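Local coordinates for protein fibrinogen alpha subunit (Gallus gallus, PDB 1M1J) that probably yields, after thrombin cleavage and together with the beta and gamma chains, the fibrin monomers that polymerise into the insoluble matrix of blood clots, at residues D[135-138]-D[139-143]; D[153-156]-D[157-161]. One frame throughout, in Å; residues are numbered along the deposited sequence.

Interaction 1 of 2, residues D[135-138]-D[139-143]; sequences KALQ and NSIQE
Ile141 lays its CG1-CD1 arm back over the preceding turn, where CD1 meets Leu137 CG at 4.1 Å, the two side chains crossing at a slant. With CG1 anti to its own carbonyl carbon (chi1 -73°), the arm runs beside the backbone N and back past the preceding carbonyl, so that Leu137 O is 3.4 Å from Ile141 CG1. In the same turn, Ile141 N donates to Leu137 O at 3.0 Å, nearly straight at 170°. One residue earlier, Ser140 N reaches Ala136 O in the carbonyl plane, at 3.1 Å. These i to i+4 bonds belong to the long helix 82-160, the alpha-chain strand of the fibrinogen coiled coil. Leu137 and Ile141, both buried and four residues apart, pack against side chains of two chains of other proteins in the assembly, consistent with this face being turned toward the other chains of the coiled coil. On another flank Asn139 folds its amide back toward the N-terminal side: ND2 comes within 3.2 Å of Lys135 O, but the angle is too poor for a hydrogen bond. That carbonyl instead accepts Asn139 N, bent at 139°. Gln138, extended beyond CG, leans on Leu186, Ala189 and Ser190 of helix 178-191, and Ile141 also touches Leu186; the chain thus folds back alongside its own long helix, consistent with the fourth strand of the coiled coil.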
loop_
_atom_site.group_PDB
_atom_site.type_symbol
_atom_site.label_atom_id
_atom_site.label_comp_id
_atom_site.label_asym_id
_atom_site.label_seq_id
_atom_site.Cartn_x
_atom_site.Cartn_y
_atom_site.Cartn_z
ATOM N N LYS D 135 -9.536 -69.508 -102.872
ATOM C CA LYS D 135 -10.007 -68.602 -103.919
ATOM C C LYS D 135 -9.233 -68.838 -105.214
ATOM O O LYS D 135 -9.811 -68.819 -106.304
ATOM C CB LYS D 135 -9.868 -67.140 -103.487
ATOM C CG LYS D 135 -10.487 -66.146 -104.468
ATOM C CD LYS D 135 -10.435 -64.718 -103.934
ATOM C CE LYS D 135 -11.231 -64.575 -102.636
ATOM N NZ LYS D 135 -11.174 -63.196 -102.069
ATOM N N ALA D 136 -7.926 -69.061 -105.098
ATOM C CA ALA D 136 -7.112 -69.324 -106.280
ATOM C C ALA D 136 -7.716 -70.540 -106.968
ATOM O O ALA D 136 -7.903 -70.551 -108.186
ATOM C CB ALA D 136 -5.674 -69.611 -105.883
ATOM N N LEU D 137 -8.027 -71.554 -106.164
ATOM C CA LEU D 137 -8.628 -72.789 -106.652
ATOM C C LEU D 137 -9.936 -72.496 -107.378
ATOM O O LEU D 137 -10.142 -72.964 -108.495
ATOM C CB LEU D 137 -8.890 -73.749 -105.488
ATOM C CG LEU D 137 -9.304 -75.186 -105.822
ATOM C CD1 LEU D 137 -8.250 -75.840 -106.703
ATOM C CD2 LEU D 137 -9.467 -75.974 -104.536
ATOM N N GLN D 138 -10.818 -71.717 -106.760
ATOM C CA GLN D 138 -12.077 -71.414 -107.421
ATOM C C GLN D 138 -11.845 -70.781 -108.781
ATOM O O GLN D 138 -12.678 -70.910 -109.682
ATOM C CB GLN D 138 -12.956 -70.475 -106.595
ATOM C CG GLN D 138 -14.327 -70.330 -107.247
ATOM C CD GLN D 138 -15.276 -69.419 -106.508
ATOM O OE1 GLN D 138 -15.509 -69.577 -105.308
ATOM N NE2 GLN D 138 -15.849 -68.463 -107.228
ATOM N N ASN D 139 -10.721 -70.090 -108.933
ATOM C CA ASN D 139 -10.422 -69.447 -110.205
ATOM C C ASN D 139 -10.032 -70.474 -111.252
ATOM O O ASN D 139 -10.595 -70.493 -112.344
ATOM C CB ASN D 139 -9.303 -68.410 -110.053
ATOM C CG ASN D 139 -9.734 -67.199 -109.239
ATOM O OD1 ASN D 139 -10.888 -66.759 -109.313
ATOM N ND2 ASN D 139 -8.804 -66.644 -108.468
ATOM N N SER D 140 -9.069 -71.324 -110.911
ATOM C CA SER D 140 -8.595 -72.360 -111.820
ATOM C C SER D 140 -9.787 -73.214 -112.277
ATOM O O SER D 140 -9.907 -73.560 -113.453
ATOM C CB SER D 140 -7.549 -73.227 -111.115
ATOM O OG SER D 140 -6.717 -73.895 -112.051
ATOM N N ILE D 141 -10.668 -73.543 -111.340
ATOM C CA ILE D 141 -11.856 -74.331 -111.639
ATOM C C ILE D 141 -12.772 -73.555 -112.582
ATOM O O ILE D 141 -13.444 -74.132 -113.442
ATOM C CB ILE D 141 -12.639 -74.654 -110.347
ATOM C CG1 ILE D 141 -11.889 -75.709 -109.533
ATOM C CG2 ILE D 141 -14.040 -75.108 -110.682
ATOM C CD1 ILE D 141 -12.529 -76.004 -108.197
ATOM N N GLN D 142 -12.801 -72.239 -112.414
ATOM C CA GLN D 142 -13.639 -71.394 -113.250
ATOM C C GLN D 142 -13.115 -71.334 -114.682
ATOM O O GLN D 142 -13.897 -71.363 -115.631
ATOM C CB GLN D 142 -13.724 -69.986 -112.661
ATOM C CG GLN D 142 -14.526 -69.004 -113.505
ATOM C CD GLN D 142 -15.910 -69.522 -113.866
ATOM O OE1 GLN D 142 -16.063 -70.333 -114.781
ATOM N NE2 GLN D 142 -16.926 -69.058 -113.142
ATOM N N GLU D 143 -11.799 -71.258 -114.853
ATOM C CA GLU D 143 -11.268 -71.203 -116.200
ATOM C C GLU D 143 -11.368 -72.577 -116.843
ATOM O O GLU D 143 -11.473 -72.695 -118.065
ATOM C CB GLU D 143 -9.828 -70.672 -116.215
ATOM C CG GLU D 143 -8.791 -71.494 -115.488
ATOM C CD GLU D 143 -7.433 -70.793 -115.462
ATOM O OE1 GLU D 143 -6.861 -70.563 -116.549
ATOM O OE2 GLU D 143 -6.938 -70.463 -114.360
#

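Interaction 2 of 2, residues D[153-156]-D[157-161]; sequences VDID and IKIRA
At the edge of the Arg160 guanidinium, close to its plane, sits Asp156 OD1, approached by NH1 at 2.6 Å on the syn side of the carboxylate. The two flat groups are turned 43° against each other rather than coplanar, and the bonds are uneven: Arg160 NH2 adds weak bonds to Asp156 OD1 (3.0 Å) and Asp156 OD2 (3.3 Å). Asp156 and Arg160 run side by side in the same direction; a bend at chi3 of Arg160 (-55°) swings the guanidinium back to its partner. This i to i+4 salt bridge lies in the last turns of helix 82-160, within the fibrinogen coiled coil, and residues of the loop beyond the helix touch it: Tyr172 and Val174 touch Asp156, and Gln173 touches Arg160. A second pair, Asp154 OD1 with Lys158 NZ at 3.4 Å, is weak. Each of these charges has a stronger partner elsewhere: a basic side chain of one neighbouring chain for Asp154 OD2, an acidic side chain of another for Lys158 NZ. Two apolar pairs of the same spacing lie on other sides of the helix: Ile159 CD1 packs on Ile155 CG2 at 3.6 Å, and Ile157 CD1 meets Val153 CG1 at 4.0 Å.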
loop_
_atom_site.group_PDB
_atom_site.type_symbol
_atom_site.label_atom_id
_atom_site.label_comp_id
_atom_site.label_asym_id
_atom_site.label_seq_id
_atom_site.Cartn_x
_atom_site.Cartn_y
_atom_site.Cartn_z
ATOM N N VAL D 153 -18.138 -79.337 -126.696
ATOM C CA VAL D 153 -18.753 -79.042 -127.981
ATOM C C VAL D 153 -17.824 -79.420 -129.127
ATOM O O VAL D 153 -18.286 -79.897 -130.158
ATOM C CB VAL D 153 -19.165 -77.540 -128.095
ATOM C CG1 VAL D 153 -19.405 -77.160 -129.553
ATOM C CG2 VAL D 153 -20.456 -77.298 -127.315
ATOM N N ASP D 154 -16.520 -79.225 -128.951
ATOM C CA ASP D 154 -15.573 -79.568 -130.009
ATOM C C ASP D 154 -15.633 -81.078 -130.259
ATOM O O ASP D 154 -15.702 -81.529 -131.400
ATOM C CB ASP D 154 -14.148 -79.176 -129.613
ATOM C CG ASP D 154 -13.178 -79.202 -130.794
ATOM O OD1 ASP D 154 -11.985 -79.533 -130.594
ATOM O OD2 ASP D 154 -13.603 -78.875 -131.923
ATOM N N ILE D 155 -15.616 -81.859 -129.186
ATOM C CA ILE D 155 -15.666 -83.301 -129.322
ATOM C C ILE D 155 -17.000 -83.773 -129.885
ATOM O O ILE D 155 -17.037 -84.721 -130.664
ATOM C CB ILE D 155 -15.396 -83.990 -127.978
ATOM C CG1 ILE D 155 -13.991 -83.607 -127.491
ATOM C CG2 ILE D 155 -15.513 -85.500 -128.135
ATOM C CD1 ILE D 155 -13.659 -84.064 -126.074
ATOM N N ASP D 156 -18.090 -83.112 -129.503
ATOM C CA ASP D 156 -19.408 -83.492 -130.001
ATOM C C ASP D 156 -19.417 -83.384 -131.521
ATOM O O ASP D 156 -19.878 -84.276 -132.230
ATOM C CB ASP D 156 -20.487 -82.579 -129.412
ATOM C CG ASP D 156 -21.864 -82.821 -130.018
ATOM O OD1 ASP D 156 -22.065 -82.493 -131.201
ATOM O OD2 ASP D 156 -22.753 -83.342 -129.318
ATOM N N ILE D 157 -18.891 -82.273 -132.008
ATOM C CA ILE D 157 -18.824 -82.010 -133.428
ATOM C C ILE D 157 -17.902 -83.004 -134.126
ATOM O O ILE D 157 -18.253 -83.563 -135.164
ATOM C CB ILE D 157 -18.335 -80.563 -133.667
ATOM C CG1 ILE D 157 -19.456 -79.588 -133.299
ATOM C CG2 ILE D 157 -17.899 -80.363 -135.106
ATOM C CD1 ILE D 157 -19.046 -78.128 -133.377
ATOM N N LYS D 158 -16.730 -83.235 -133.551
ATOM C CA LYS D 158 -15.781 -84.150 -134.155
ATOM C C LYS D 158 -16.200 -85.623 -134.120
ATOM O O LYS D 158 -15.895 -86.373 -135.049
ATOM C CB LYS D 158 -14.397 -83.958 -133.527
ATOM C CG LYS D 158 -13.779 -82.593 -133.854
ATOM C CD LYS D 158 -12.392 -82.457 -133.278
ATOM C CE LYS D 158 -11.743 -81.125 -133.645
ATOM N NZ LYS D 158 -10.331 -81.040 -133.136
ATOM N N ILE D 159 -16.897 -86.047 -133.067
ATOM C CA ILE D 159 -17.341 -87.434 -133.007
ATOM C C ILE D 159 -18.387 -87.635 -134.092
ATOM O O ILE D 159 -18.362 -88.629 -134.817
ATOM C CB ILE D 159 -17.989 -87.798 -131.649
ATOM C CG1 ILE D 159 -16.913 -88.137 -130.623
ATOM C CG2 ILE D 159 -18.892 -89.027 -131.803
ATOM C CD1 ILE D 159 -17.478 -88.347 -129.214
ATOM N N ARG D 160 -19.302 -86.680 -134.207
ATOM C CA ARG D 160 -20.354 -86.788 -135.202
ATOM C C ARG D 160 -19.788 -86.827 -136.615
ATOM O O ARG D 160 -20.384 -87.432 -137.503
ATOM C CB ARG D 160 -21.351 -85.632 -135.073
ATOM C CG ARG D 160 -22.537 -85.787 -135.995
ATOM C CD ARG D 160 -23.705 -84.848 -135.676
ATOM N NE ARG D 160 -24.153 -84.967 -134.301
ATOM C CZ ARG D 160 -23.743 -84.175 -133.314
ATOM N NH1 ARG D 160 -22.878 -83.200 -133.567
ATOM N NH2 ARG D 160 -24.192 -84.362 -132.075
ATOM N N ALA D 161 -18.636 -86.197 -136.821
ATOM C CA ALA D 161 -18.019 -86.168 -138.142
ATOM C C ALA D 161 -17.429 -87.519 -138.521
ATOM O O ALA D 161 -16.875 -87.679 -139.604
ATOM C CB ALA D 161 -16.941 -85.107 -138.193
#

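In the fold
Both interactions lie on the single helix 82-160, in series: 135-143 comes first, and 153-161 spans the helix end at residue 160. Their centres are 27 Å apart and their nearest atoms about 13 Å, so they do not touch and are linked along the chain by the intervening helix. Measured from the centre of the elongated chain they lie on the same side, at 47 and 73 Å. Each faces two chains of other proteins, as expected of a three-chain coiled coil. They differ in which part of the same chain packs on them: interaction 1 meets the returning helix 178-191, interaction 2 the connecting loop where the chain reverses, a turning back consistent with the coiled coil's fourth strand.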